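Local coordinates for bifunctional GH43-CE protein (Bacteroides eggerthii, PDB 6MLY) that probably hydrolyses xylan-derived chains as a family 43 beta-xylosidase and carries a second, esterase-like domain of the alpha/beta-hydrolase type, at residues 30-35 and 95-100; 41-46 and 55-60; 49-54 and 483-488; 106-111 and 121-126. All coordinates share one frame; numbering follows the deposited sequence.

Interaction 1. Residues 30-35 and 95-100; sequences APDMSM and SWASCL. With EDO (1,2-ethanediol), chain F.
Ser34 and Leu100 carry the polar link between these two segments. The amide N of Leu100 donates to Ser34 OG at 2.7 Å, with an angle of 159° at the hydrogen. With chi1 at -170° the hydroxyl of Ser34 swings away from its own amide and over to the strand at Leu100. A side-chain oxygen thus takes the place of a strand carbonyl. Ser98 OG has its partner in Ser45 OG, on the strand next to Ser34.

The remaining contacts are van der Waals. Ala97 CB lies 3.4 Å from Asp32 OD2, and the methylene of Asp32 rests on the same alanine. The CD2 branch of Leu100 approaches Ser34 O at 3.5 Å.

A 1,2-ethanediol, probably from the crystallisation liquor, bridges Asp32 and Trp96. Its O2 donates to Asp32 OD2 at 2.7 Å. Its O1 sits near both carboxylate oxygens, and which one it bonds is not settled. The carbon C2 lies 3.4 Å above the plane of the Trp96 indole, over its centre. Trp96 NE1 is bonded to Gly92 O, which helps fix the ring. Arg275 NH1 is also hydrogen-bonded to the diol.

The two strands begin neighbouring four-stranded antiparallel sheets. Such sheets are the blades of the five-bladed beta-propeller of GH43 enzymes, whose active site lies at the central axis. Ala97 is about 5 Å, side chain to side chain, from Asp143, which is predicted to tune the proton donor. The diol therefore probably marks the active-site pocket at the propeller centre.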
loop_
_atom_site.group_PDB
_atom_site.type_symbol
_atom_site.label_atom_id
_atom_site.label_comp_id
_atom_site.label_asym_id
_atom_site.label_seq_id
_atom_site.Cartn_x
_atom_site.Cartn_y
_atom_site.Cartn_z
ATOM N N ALA A 30 7.385 -9.275 13.591
ATOM C CA ALA A 30 8.174 -10.236 14.357
ATOM C C ALA A 30 7.267 -10.896 15.391
ATOM O O ALA A 30 7.394 -10.643 16.586
ATOM C CB ALA A 30 9.348 -9.545 15.008
ATOM N N PRO A 31 6.303 -11.738 14.953
ATOM C CA PRO A 31 5.337 -12.358 15.861
ATOM C C PRO A 31 5.862 -13.593 16.610
ATOM O O PRO A 31 6.814 -14.229 16.160
ATOM C CB PRO A 31 4.203 -12.775 14.913
ATOM C CG PRO A 31 4.908 -13.080 13.607
ATOM C CD PRO A 31 6.070 -12.108 13.546
ATOM N N ASP A 32 5.207 -13.907 17.734
ATOM C CA ASP A 32 5.459 -15.100 18.543
ATOM C C ASP A 32 6.929 -15.126 18.970
ATOM O O ASP A 32 7.688 -16.019 18.583
ATOM C CB ASP A 32 5.077 -16.375 17.793
ATOM C CG ASP A 32 3.629 -16.415 17.339
ATOM O OD1 ASP A 32 2.915 -15.403 17.532
ATOM O OD2 ASP A 32 3.226 -17.457 16.787
ATOM N N MET A 33 7.308 -14.121 19.762
ATOM C CA MET A 33 8.653 -13.993 20.278
ATOM C C MET A 33 8.862 -15.014 21.404
ATOM O O MET A 33 7.971 -15.259 22.218
ATOM C CB MET A 33 8.902 -12.586 20.830
ATOM C CG MET A 33 9.035 -11.531 19.755
ATOM S SD MET A 33 9.335 -9.879 20.438
ATOM C CE MET A 33 7.738 -9.521 21.165
ATOM N N SER A 34 10.051 -15.618 21.403
ATOM C CA SER A 34 10.601 -16.332 22.529
ATOM C C SER A 34 11.975 -15.722 22.821
ATOM O O SER A 34 12.897 -15.870 22.027
ATOM C CB SER A 34 10.676 -17.811 22.245
ATOM O OG SER A 34 11.004 -18.554 23.411
ATOM N N MET A 35 12.075 -15.017 23.953
ATOM C CA MET A 35 13.237 -14.201 24.299
ATOM C C MET A 35 13.978 -14.812 25.500
ATOM O O MET A 35 13.388 -15.476 26.367
ATOM C CB MET A 35 12.794 -12.775 24.643
ATOM C CG MET A 35 13.901 -11.736 24.563
ATOM S SD MET A 35 13.261 -10.051 24.767
ATOM C CE MET A 35 12.521 -9.809 23.153
ATOM N N SER A 95 6.090 -23.121 9.973
ATOM C CA SER A 95 6.675 -23.077 11.303
ATOM C C SER A 95 6.046 -21.943 12.120
ATOM O O SER A 95 6.164 -20.785 11.767
ATOM C CB SER A 95 8.175 -22.949 11.245
ATOM O OG SER A 95 8.572 -21.702 10.707
ATOM N N TRP A 96 5.422 -22.316 13.241
ATOM C CA TRP A 96 4.666 -21.415 14.115
ATOM C C TRP A 96 5.493 -21.063 15.368
ATOM O O TRP A 96 6.734 -21.126 15.338
ATOM C CB TRP A 96 3.301 -22.058 14.422
ATOM C CG TRP A 96 2.232 -21.636 13.459
ATOM C CD1 TRP A 96 2.426 -21.141 12.206
ATOM C CD2 TRP A 96 0.807 -21.662 13.663
ATOM N NE1 TRP A 96 1.227 -20.842 11.626
ATOM C CE2 TRP A 96 0.215 -21.156 12.488
ATOM C CE3 TRP A 96 -0.028 -22.059 14.715
ATOM C CZ2 TRP A 96 -1.166 -21.039 12.333
ATOM C CZ3 TRP A 96 -1.393 -21.939 14.564
ATOM C CH2 TRP A 96 -1.952 -21.438 13.388
ATOM N N ALA A 97 4.806 -20.633 16.440
ATOM C CA ALA A 97 5.421 -20.187 17.695
ATOM C C ALA A 97 6.509 -21.170 18.135
ATOM O O ALA A 97 6.288 -22.377 18.186
ATOM C CB ALA A 97 4.370 -20.035 18.766
ATOM N N SER A 98 7.685 -20.615 18.443
ATOM C CA SER A 98 8.857 -21.361 18.821
ATOM C C SER A 98 9.142 -21.113 20.302
ATOM O O SER A 98 8.568 -20.213 20.910
ATOM C CB SER A 98 10.045 -20.991 17.957
ATOM O OG SER A 98 10.397 -19.624 18.111
ATOM N N CYS A 99 10.036 -21.938 20.853
ATOM C CA CYS A 99 10.465 -21.877 22.236
ATOM C C CYS A 99 11.996 -21.815 22.251
ATOM O O CYS A 99 12.645 -22.710 21.708
ATOM C CB CYS A 99 9.952 -23.097 22.991
ATOM S SG CYS A 99 10.134 -22.980 24.789
ATOM N N LEU A 100 12.555 -20.745 22.833
ATOM C CA LEU A 100 14.011 -20.536 22.883
ATOM C C LEU A 100 14.492 -20.580 24.340
ATOM O O LEU A 100 14.012 -19.807 25.171
ATOM C CB LEU A 100 14.348 -19.193 22.227
ATOM C CG LEU A 100 15.812 -18.759 22.319
ATOM C CD1 LEU A 100 16.728 -19.758 21.630
ATOM C CD2 LEU A 100 16.001 -17.366 21.736
HETATM C C1 EDO F . -0.143 -17.297 15.761
HETATM O O1 EDO F . 0.961 -16.390 15.867
HETATM C C2 EDO F . 0.317 -18.525 14.990
HETATM O O2 EDO F . 1.434 -19.115 15.671
#

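Interaction 2. Residues 41-46 and 55-60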
loop_
_atom_site.group_PDB
_atom_site.type_symbol
_atom_site.label_atom_id
_atom_site.label_comp_id
_atom_site.label_asym_id
_atom_site.label_seq_id
_atom_site.Cartn_x
_atom_site.Cartn_y
_atom_site.Cartn_z
ATOM N N THR A 41 24.068 -10.299 26.565
ATOM C CA THR A 41 23.393 -10.501 25.280
ATOM C C THR A 41 21.915 -10.838 25.498
ATOM O O THR A 41 21.550 -11.394 26.523
ATOM C CB THR A 41 24.046 -11.643 24.496
ATOM O OG1 THR A 41 25.459 -11.451 24.523
ATOM C CG2 THR A 41 23.557 -11.736 23.070
ATOM N N TYR A 42 21.080 -10.492 24.514
ATOM C CA TYR A 42 19.689 -10.929 24.445
ATOM C C TYR A 42 19.491 -11.719 23.149
ATOM O O TYR A 42 20.121 -11.425 22.142
ATOM C CB TYR A 42 18.732 -9.736 24.501
ATOM C CG TYR A 42 18.764 -8.943 25.783
ATOM C CD1 TYR A 42 19.575 -7.828 25.911
ATOM C CD2 TYR A 42 17.971 -9.295 26.867
ATOM C CE1 TYR A 42 19.608 -7.088 27.083
ATOM C CE2 TYR A 42 17.991 -8.566 28.046
ATOM C CZ TYR A 42 18.817 -7.461 28.158
ATOM O OH TYR A 42 18.847 -6.726 29.305
ATOM N N TYR A 43 18.623 -12.731 23.190
ATOM C CA TYR A 43 18.316 -13.536 22.021
ATOM C C TYR A 43 16.807 -13.745 21.930
ATOM O O TYR A 43 16.104 -13.699 22.930
ATOM C CB TYR A 43 19.040 -14.881 22.073
ATOM C CG TYR A 43 20.508 -14.809 21.748
ATOM C CD1 TYR A 43 20.937 -14.508 20.465
ATOM C CD2 TYR A 43 21.468 -15.059 22.716
ATOM C CE1 TYR A 43 22.285 -14.447 20.152
ATOM C CE2 TYR A 43 22.820 -15.003 22.421
ATOM C CZ TYR A 43 23.229 -14.693 21.135
ATOM O OH TYR A 43 24.559 -14.633 20.837
ATOM N N MET A 44 16.338 -13.994 20.706
ATOM C CA MET A 44 14.920 -14.040 20.413
ATOM C C MET A 44 14.688 -14.820 19.112
ATOM O O MET A 44 15.193 -14.437 18.058
ATOM C CB MET A 44 14.361 -12.620 20.275
ATOM C CG MET A 44 12.986 -12.559 19.639
ATOM S SD MET A 44 12.750 -11.052 18.677
ATOM C CE MET A 44 12.088 -11.757 17.171
ATOM N N SER A 45 13.925 -15.919 19.223
ATOM C CA SER A 45 13.377 -16.654 18.082
ATOM C C SER A 45 12.045 -16.011 17.675
ATOM O O SER A 45 11.557 -15.097 18.339
ATOM C CB SER A 45 13.227 -18.126 18.401
ATOM O OG SER A 45 12.212 -18.336 19.369
ATOM N N SER A 46 11.463 -16.495 16.577
ATOM C CA SER A 46 10.387 -15.767 15.901
ATOM C C SER A 46 9.645 -16.682 14.921
ATOM O O SER A 46 10.117 -17.770 14.592
ATOM C CB SER A 46 10.961 -14.565 15.206
ATOM O OG SER A 46 9.979 -13.563 15.041
ATOM N N VAL A 55 12.192 -19.923 11.238
ATOM C CA VAL A 55 12.498 -19.612 12.651
ATOM C C VAL A 55 13.732 -18.714 12.716
ATOM O O VAL A 55 14.830 -19.180 13.008
ATOM C CB VAL A 55 12.673 -20.879 13.515
ATOM C CG1 VAL A 55 12.658 -20.547 15.001
ATOM C CG2 VAL A 55 11.630 -21.944 13.206
ATOM N N PRO A 56 13.598 -17.399 12.425
ATOM C CA PRO A 56 14.720 -16.469 12.548
ATOM C C PRO A 56 15.088 -16.165 14.007
ATOM O O PRO A 56 14.209 -15.871 14.817
ATOM C CB PRO A 56 14.225 -15.190 11.856
ATOM C CG PRO A 56 12.717 -15.271 11.930
ATOM C CD PRO A 56 12.376 -16.746 11.925
ATOM N N ILE A 57 16.390 -16.231 14.309
ATOM C CA ILE A 57 16.930 -15.841 15.605
ATOM C C ILE A 57 17.504 -14.429 15.464
ATOM O O ILE A 57 18.208 -14.149 14.502
ATOM C CB ILE A 57 17.997 -16.838 16.109
ATOM C CG1 ILE A 57 17.494 -18.286 16.090
ATOM C CG2 ILE A 57 18.504 -16.440 17.491
ATOM C CD1 ILE A 57 18.108 -19.138 15.006
ATOM N N MET A 58 17.192 -13.572 16.442
ATOM C CA MET A 58 17.631 -12.183 16.484
ATOM C C MET A 58 18.440 -11.942 17.762
ATOM O O MET A 58 18.071 -12.423 18.820
ATOM C CB MET A 58 16.432 -11.232 16.485
ATOM C CG MET A 58 15.619 -11.282 15.214
ATOM S SD MET A 58 14.410 -9.941 15.128
ATOM C CE MET A 58 13.460 -10.472 13.706
ATOM N N LYS A 59 19.516 -11.162 17.636
ATOM C CA LYS A 59 20.392 -10.798 18.744
ATOM C C LYS A 59 20.187 -9.315 19.077
ATOM O O LYS A 59 19.919 -8.515 18.187
ATOM C CB LYS A 59 21.847 -11.090 18.359
ATOM C CG LYS A 59 22.913 -10.511 19.281
ATOM C CD LYS A 59 24.324 -10.711 18.762
ATOM C CE LYS A 59 25.385 -10.378 19.791
ATOM N NZ LYS A 59 26.573 -11.257 19.665
ATOM N N SER A 60 20.323 -8.970 20.363
ATOM C CA SER A 60 20.368 -7.575 20.826
ATOM C C SER A 60 21.277 -7.470 22.056
ATOM O O SER A 60 21.602 -8.470 22.670
ATOM C CB SER A 60 18.989 -7.040 21.119
ATOM O OG SER A 60 19.032 -5.649 21.416
#
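Tyr42 and Ser60 form a hydrogen-bonded antiparallel pair. Tyr42 N donates to Ser60 O at 2.8 Å, and Ser60 N donates back to Tyr42 O at 3.0 Å. Met44 and Met58 make the next such pair, less evenly. Met58 N reaches Met44 O at 2.7 Å. The return bond from Met44 N to Met58 O is weak, bent to 123°.

Three of these carbonyls also receive CA-H groups: Tyr42 O from Lys59, Met58 O from Tyr43 and Met44 O from Ile57. The ladder of N-H bonds ends at Met44 and Met58. Beyond it Ser45 CA and Val55 CA make CA-H...O contacts to Pro56 O and Ser46 O. The main chains of Tyr43 and Ser45 pair outward with Leu36 and Ser34, and that of Ile57 with Val69 and Asn70.

Met44 and Met58 lie alongside on one face, with Met44 CE 3.6 Å from Met58 SD. On the other face Tyr43 CE1 meets Lys59 CB at 3.8 Å. At chi1 168° the lysine chain extends from the strand and runs beside the ring. Glu128 OE1 takes a salt bridge from Lys59 NZ and a hydrogen bond from Tyr43 OH. Ser60 OG is bonded to Asn65 O.

The main-chain polarity of this buried pair is thus largely paired off. The shared carboxylate probably offsets the lysine charge beside the ring.

Interaction 3. Residues 49-54 and 483-488; sequences MHMSPG and HFMGYR
Met49 lies across Phe484. The chain of Met49 is extended beyond CG, and its methyl lies over one face of the phenyl ring. CE is 4.2 Å from the ring centroid and 24° off the normal, a CH-pi contact. The sulfur stands obliquely to the ring at 5.2 Å from the centroid, and the pair is a Met-aromatic contact.

Met485 reaches toward His50 from the facing segment. Its methyl is modelled over a face of the imidazole, but too close, so its exact place is doubtful. His483 O lies in the plane of that ring, at its edge, 3.7 Å from His50 CE1. His50 ND1 is hydrogen-bonded to Gly92 N, which helps set the ring's rotation. Tyr91 meets His50 edge-to-face and stacks on His483.

Met51 bends at chi2 (-53°) and chi3 and runs alongside Arg488 with the reverse heading. Its CE lies 3.5 Å from Arg488 CD, over a face of the guanidinium.

These side chains join the GH43 propeller to the concanavalin A-like beta-sandwich. Strand 51-52 also extends a sandwich sheet at its edge. The side chain of Phe484 is about 4 Å from a 1,2-ethanediol, probably from the crystallisation liquor, consistent with a sandwich loop that helps border the active-site pocket.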
loop_
_atom_site.group_PDB
_atom_site.type_symbol
_atom_site.label_atom_id
_atom_site.label_comp_id
_atom_site.label_asym_id
_atom_site.label_seq_id
_atom_site.Cartn_x
_atom_site.Cartn_y
_atom_site.Cartn_z
ATOM N N MET A 49 6.421 -18.521 9.537
ATOM C CA MET A 49 5.478 -19.466 8.947
ATOM C C MET A 49 6.095 -20.103 7.693
ATOM O O MET A 49 7.041 -20.891 7.797
ATOM C CB MET A 49 4.157 -18.759 8.613
ATOM C CG MET A 49 3.366 -18.363 9.842
ATOM S SD MET A 49 2.238 -16.982 9.538
ATOM C CE MET A 49 1.824 -16.539 11.225
ATOM N N HIS A 50 5.604 -19.694 6.514
ATOM C CA HIS A 50 5.820 -20.401 5.253
ATOM C C HIS A 50 7.067 -19.883 4.526
ATOM O O HIS A 50 7.336 -20.315 3.412
ATOM C CB HIS A 50 4.580 -20.281 4.360
ATOM C CG HIS A 50 4.178 -18.866 4.115
ATOM N ND1 HIS A 50 3.129 -18.279 4.783
ATOM C CD2 HIS A 50 4.718 -17.909 3.334
ATOM C CE1 HIS A 50 3.018 -17.027 4.408
ATOM N NE2 HIS A 50 3.980 -16.774 3.516
ATOM N N MET A 51 7.821 -18.972 5.152
ATOM C CA MET A 51 9.057 -18.453 4.572
ATOM C C MET A 51 10.190 -19.478 4.727
ATOM O O MET A 51 10.171 -20.324 5.615
ATOM C CB MET A 51 9.485 -17.140 5.235
ATOM C CG MET A 51 8.435 -16.049 5.183
ATOM S SD MET A 51 7.788 -15.705 3.519
ATOM C CE MET A 51 9.094 -14.665 2.873
ATOM N N SER A 52 11.187 -19.349 3.849
ATOM C CA SER A 52 12.366 -20.187 3.797
ATOM C C SER A 52 13.589 -19.294 3.586
ATOM O O SER A 52 13.668 -18.615 2.562
ATOM C CB SER A 52 12.225 -21.212 2.697
ATOM O OG SER A 52 13.481 -21.769 2.336
ATOM N N PRO A 53 14.540 -19.286 4.536
ATOM C CA PRO A 53 14.585 -20.131 5.723
ATOM C C PRO A 53 13.574 -19.759 6.821
ATOM O O PRO A 53 12.877 -18.734 6.708
ATOM C CB PRO A 53 16.017 -19.942 6.247
ATOM C CG PRO A 53 16.364 -18.542 5.839
ATOM C CD PRO A 53 15.713 -18.401 4.480
ATOM N N GLY A 54 13.522 -20.607 7.868
ATOM C CA GLY A 54 12.497 -20.571 8.926
ATOM C C GLY A 54 13.075 -20.334 10.314
ATOM O O GLY A 54 14.266 -20.534 10.544
ATOM N N HIS A 483 -2.436 -14.479 4.278
ATOM C CA HIS A 483 -1.266 -15.301 4.563
ATOM C C HIS A 483 -0.854 -15.239 6.045
ATOM O O HIS A 483 0.155 -15.849 6.419
ATOM C CB HIS A 483 -0.088 -14.876 3.665
ATOM C CG HIS A 483 -0.354 -14.945 2.195
ATOM N ND1 HIS A 483 -1.270 -15.821 1.638
ATOM C CD2 HIS A 483 0.198 -14.276 1.157
ATOM C CE1 HIS A 483 -1.284 -15.668 0.324
ATOM N NE2 HIS A 483 -0.391 -14.727 0.004
ATOM N N PHE A 484 -1.597 -14.494 6.876
ATOM C CA PHE A 484 -1.365 -14.428 8.343
ATOM C C PHE A 484 0.022 -13.832 8.636
ATOM O O PHE A 484 0.630 -14.117 9.676
ATOM C CB PHE A 484 -1.499 -15.818 8.976
ATOM C CG PHE A 484 -1.932 -15.859 10.423
ATOM C CD1 PHE A 484 -2.382 -17.050 10.974
ATOM C CD2 PHE A 484 -1.902 -14.733 11.237
ATOM C CE1 PHE A 484 -2.779 -17.119 12.301
ATOM C CE2 PHE A 484 -2.306 -14.801 12.561
ATOM C CZ PHE A 484 -2.744 -15.993 13.090
ATOM N N MET A 485 0.499 -12.987 7.717
ATOM C CA MET A 485 1.838 -12.435 7.749
ATOM C C MET A 485 1.766 -10.965 7.330
ATOM O O MET A 485 0.785 -10.538 6.721
ATOM C CB MET A 485 2.745 -13.209 6.790
ATOM C CG MET A 485 4.215 -12.863 6.908
ATOM S SD MET A 485 5.198 -13.694 5.643
ATOM C CE MET A 485 5.005 -15.398 6.156
ATOM N N GLY A 486 2.798 -10.199 7.698
ATOM C CA GLY A 486 2.961 -8.827 7.255
ATOM C C GLY A 486 3.183 -8.763 5.756
ATOM O O GLY A 486 3.572 -9.757 5.126
ATOM N N TYR A 487 2.908 -7.592 5.180
ATOM C CA TYR A 487 3.219 -7.332 3.786
ATOM C C TYR A 487 4.742 -7.287 3.644
ATOM O O TYR A 487 5.422 -6.615 4.412
ATOM C CB TYR A 487 2.551 -6.042 3.299
ATOM C CG TYR A 487 1.141 -6.232 2.806
ATOM C CD1 TYR A 487 0.149 -6.707 3.647
ATOM C CD2 TYR A 487 0.793 -5.948 1.496
ATOM C CE1 TYR A 487 -1.149 -6.897 3.205
ATOM C CE2 TYR A 487 -0.504 -6.125 1.038
ATOM C CZ TYR A 487 -1.478 -6.604 1.894
ATOM O OH TYR A 487 -2.754 -6.785 1.447
ATOM N N ARG A 488 5.253 -8.032 2.663
ATOM C CA ARG A 488 6.669 -8.071 2.364
ATOM C C ARG A 488 6.919 -7.444 0.985
ATOM O O ARG A 488 6.090 -7.553 0.079
ATOM C CB ARG A 488 7.159 -9.520 2.421
ATOM C CG ARG A 488 7.239 -10.107 3.823
ATOM C CD ARG A 488 7.798 -11.522 3.810
ATOM N NE ARG A 488 8.211 -11.991 5.131
ATOM C CZ ARG A 488 9.458 -11.961 5.599
ATOM N NH1 ARG A 488 10.458 -11.576 4.824
ATOM N NH2 ARG A 488 9.700 -12.319 6.850
#

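Interaction 4. Residues 106-111 and 121-126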
loop_
_atom_site.group_PDB
_atom_site.type_symbol
_atom_site.label_atom_id
_atom_site.label_comp_id
_atom_site.label_asym_id
_atom_site.label_seq_id
_atom_site.Cartn_x
_atom_site.Cartn_y
_atom_site.Cartn_z
ATOM N N VAL A 106 24.189 -24.904 26.436
ATOM C CA VAL A 106 23.593 -25.271 25.149
ATOM C C VAL A 106 22.288 -24.493 24.940
ATOM O O VAL A 106 21.421 -24.472 25.821
ATOM C CB VAL A 106 23.371 -26.793 25.044
ATOM C CG1 VAL A 106 22.539 -27.160 23.821
ATOM C CG2 VAL A 106 24.692 -27.547 25.034
ATOM N N TYR A 107 22.168 -23.868 23.762
ATOM C CA TYR A 107 20.944 -23.208 23.328
ATOM C C TYR A 107 19.974 -24.264 22.794
ATOM O O TYR A 107 20.365 -25.149 22.032
ATOM C CB TYR A 107 21.247 -22.145 22.265
ATOM C CG TYR A 107 22.014 -20.956 22.786
ATOM C CD1 TYR A 107 23.393 -20.888 22.667
ATOM C CD2 TYR A 107 21.364 -19.914 23.426
ATOM C CE1 TYR A 107 24.108 -19.808 23.159
ATOM C CE2 TYR A 107 22.065 -18.828 23.927
ATOM C CZ TYR A 107 23.442 -18.776 23.792
ATOM O OH TYR A 107 24.143 -17.714 24.282
ATOM N N TYR A 108 18.705 -24.142 23.195
ATOM C CA TYR A 108 17.650 -25.073 22.814
ATOM C C TYR A 108 16.501 -24.298 22.165
ATOM O O TYR A 108 15.915 -23.406 22.794
ATOM C CB TYR A 108 17.155 -25.856 24.032
ATOM C CG TYR A 108 18.162 -26.818 24.606
ATOM C CD1 TYR A 108 19.033 -26.430 25.610
ATOM C CD2 TYR A 108 18.251 -28.118 24.137
ATOM C CE1 TYR A 108 19.963 -27.310 26.142
ATOM C CE2 TYR A 108 19.178 -29.009 24.654
ATOM C CZ TYR A 108 20.035 -28.607 25.664
ATOM O OH TYR A 108 20.948 -29.486 26.168
ATOM N N LEU A 109 16.195 -24.666 20.912
ATOM C CA LEU A 109 15.185 -24.010 20.085
ATOM C C LEU A 109 14.195 -25.055 19.549
ATOM O O LEU A 109 14.605 -26.045 18.941
ATOM C CB LEU A 109 15.895 -23.290 18.937
ATOM C CG LEU A 109 15.288 -21.949 18.541
ATOM C CD1 LEU A 109 15.980 -21.389 17.307
ATOM C CD2 LEU A 109 13.791 -22.079 18.315
ATOM N N SER A 110 12.896 -24.821 19.774
ATOM C CA SER A 110 11.838 -25.714 19.302
ATOM C C SER A 110 10.818 -24.932 18.464
ATOM O O SER A 110 10.586 -23.757 18.714
ATOM C CB SER A 110 11.155 -26.402 20.453
ATOM O OG SER A 110 10.202 -25.545 21.065
ATOM N N THR A 111 10.215 -25.616 17.485
ATOM C CA THR A 111 8.973 -25.179 16.860
ATOM C C THR A 111 8.164 -26.407 16.426
ATOM O O THR A 111 8.642 -27.540 16.495
ATOM C CB THR A 111 9.228 -24.229 15.681
ATOM O OG1 THR A 111 7.963 -23.723 15.251
ATOM C CG2 THR A 111 9.923 -24.885 14.509
ATOM N N PHE A 121 12.968 -29.982 17.151
ATOM C CA PHE A 121 13.891 -29.498 18.180
ATOM C C PHE A 121 15.281 -29.305 17.564
ATOM O O PHE A 121 15.780 -30.180 16.852
ATOM C CB PHE A 121 13.955 -30.466 19.368
ATOM C CG PHE A 121 12.983 -30.156 20.477
ATOM C CD1 PHE A 121 13.297 -29.229 21.458
ATOM C CD2 PHE A 121 11.744 -30.775 20.529
ATOM C CE1 PHE A 121 12.398 -28.936 22.470
ATOM C CE2 PHE A 121 10.845 -30.479 21.543
ATOM C CZ PHE A 121 11.174 -29.560 22.511
ATOM N N TYR A 122 15.899 -28.161 17.878
ATOM C CA TYR A 122 17.206 -27.768 17.362
ATOM C C TYR A 122 18.111 -27.377 18.541
ATOM O O TYR A 122 17.664 -26.664 19.444
ATOM C CB TYR A 122 17.043 -26.597 16.386
ATOM C CG TYR A 122 16.123 -26.825 15.210
ATOM C CD1 TYR A 122 14.755 -26.619 15.305
ATOM C CD2 TYR A 122 16.631 -27.188 13.973
ATOM C CE1 TYR A 122 13.917 -26.792 14.211
ATOM C CE2 TYR A 122 15.810 -27.361 12.868
ATOM C CZ TYR A 122 14.447 -27.164 12.985
ATOM O OH TYR A 122 13.649 -27.355 11.893
ATOM N N THR A 123 19.372 -27.834 18.529
ATOM C CA THR A 123 20.324 -27.544 19.614
ATOM C C THR A 123 21.700 -27.174 19.047
ATOM O O THR A 123 22.142 -27.749 18.057
ATOM C CB THR A 123 20.471 -28.737 20.568
ATOM O OG1 THR A 123 21.145 -29.781 19.863
ATOM C CG2 THR A 123 19.149 -29.240 21.105
ATOM N N THR A 124 22.377 -26.231 19.719
ATOM C CA THR A 124 23.719 -25.767 19.337
ATOM C C THR A 124 24.408 -25.063 20.517
ATOM O O THR A 124 23.740 -24.572 21.430
ATOM C CB THR A 124 23.653 -24.803 18.148
ATOM O OG1 THR A 124 24.993 -24.541 17.733
ATOM C CG2 THR A 124 22.952 -23.506 18.482
ATOM N N LYS A 125 25.746 -24.991 20.461
ATOM C CA LYS A 125 26.560 -24.288 21.463
ATOM C C LYS A 125 26.910 -22.876 20.972
ATOM O O LYS A 125 27.528 -22.106 21.694
ATOM C CB LYS A 125 27.829 -25.089 21.784
ATOM C CG LYS A 125 27.596 -26.354 22.604
ATOM C CD LYS A 125 28.819 -27.250 22.756
ATOM C CE LYS A 125 29.445 -27.208 24.135
ATOM N NZ LYS A 125 30.654 -28.062 24.205
ATOM N N ASN A 126 26.514 -22.545 19.740
ATOM C CA ASN A 126 26.713 -21.205 19.180
ATOM C C ASN A 126 25.473 -20.826 18.360
ATOM O O ASN A 126 25.314 -21.269 17.223
ATOM C CB ASN A 126 27.996 -21.132 18.345
ATOM C CG ASN A 126 28.404 -19.717 17.996
ATOM O OD1 ASN A 126 27.599 -18.790 18.068
ATOM N ND2 ASN A 126 29.658 -19.540 17.611
#
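The chi1 of Phe121, -92°, brings its ring back across the strand pair to Ser110. The chi1 of Ser110, 80°, turns OG away toward His144, so the CB hydrogens and not the hydroxyl meet the ring. Ser110 CB lies over the Phe121 face, 3.7 Å from the centroid and 21° off the normal, a CH-pi contact. The hydroxyl of Ser110 is bonded to His144 NE2.

Thr123 has its methyl CG2 anti to the carbonyl carbon. This places it 3.4 Å from Tyr108 CD2, at an oblique approach to the ring. Val106 adds its CG2 against Lys125 CG at 4.0 Å.

The backbones form two hydrogen-bonded antiparallel pairs. Leu109 N donates to Tyr122 O at 2.9 Å, and Tyr122 N donates to Leu109 O at 2.7 Å. Tyr107 N gives to Thr124 O at 2.9 Å, while the return bond from Thr124 N to Tyr107 O is longer, 3.3 Å. Leu109 O also lies in the plane of the Tyr122 ring, at its edge.

After the strand the chain bends. Thr124 OG1 accepts from Asn126 N at 3.2 Å, an ST turn, and is also hydrogen-bonded to Pro131 O. The Tyr107 ring meets Tyr43 of the neighbouring sheet edge-to-face.

Paired amides and carbonyls therefore hold the hairpin. Its aromatic, aliphatic and hydroxyl side chains are buried toward Ser110, Phe121 and Tyr122 and more exposed toward Val106 and Lys125.

In the fold
From the N terminus, residues 30-35 open interaction 1, which closes at 95-100 and joins two neighbouring blades. Within that loop interaction 2 closes a short one, pairing 41-46 with 55-60 in the first blade. The excursion between those strands carries 49-54. Its partner 483-488 lies over 400 residues on, so interaction 3 crosses both 1 and 2 and ties propeller to beta-sandwich. Interaction 4 follows interaction 1 in series, in the second blade, and lies wholly within the long loop of interaction 3. Val55 and Ile57 pack on Leu109, joining interactions 2 and 4. The backbone N of Cys99 hydrogen-bonds to Ser110 O, linking 1 and 4 in one sheet.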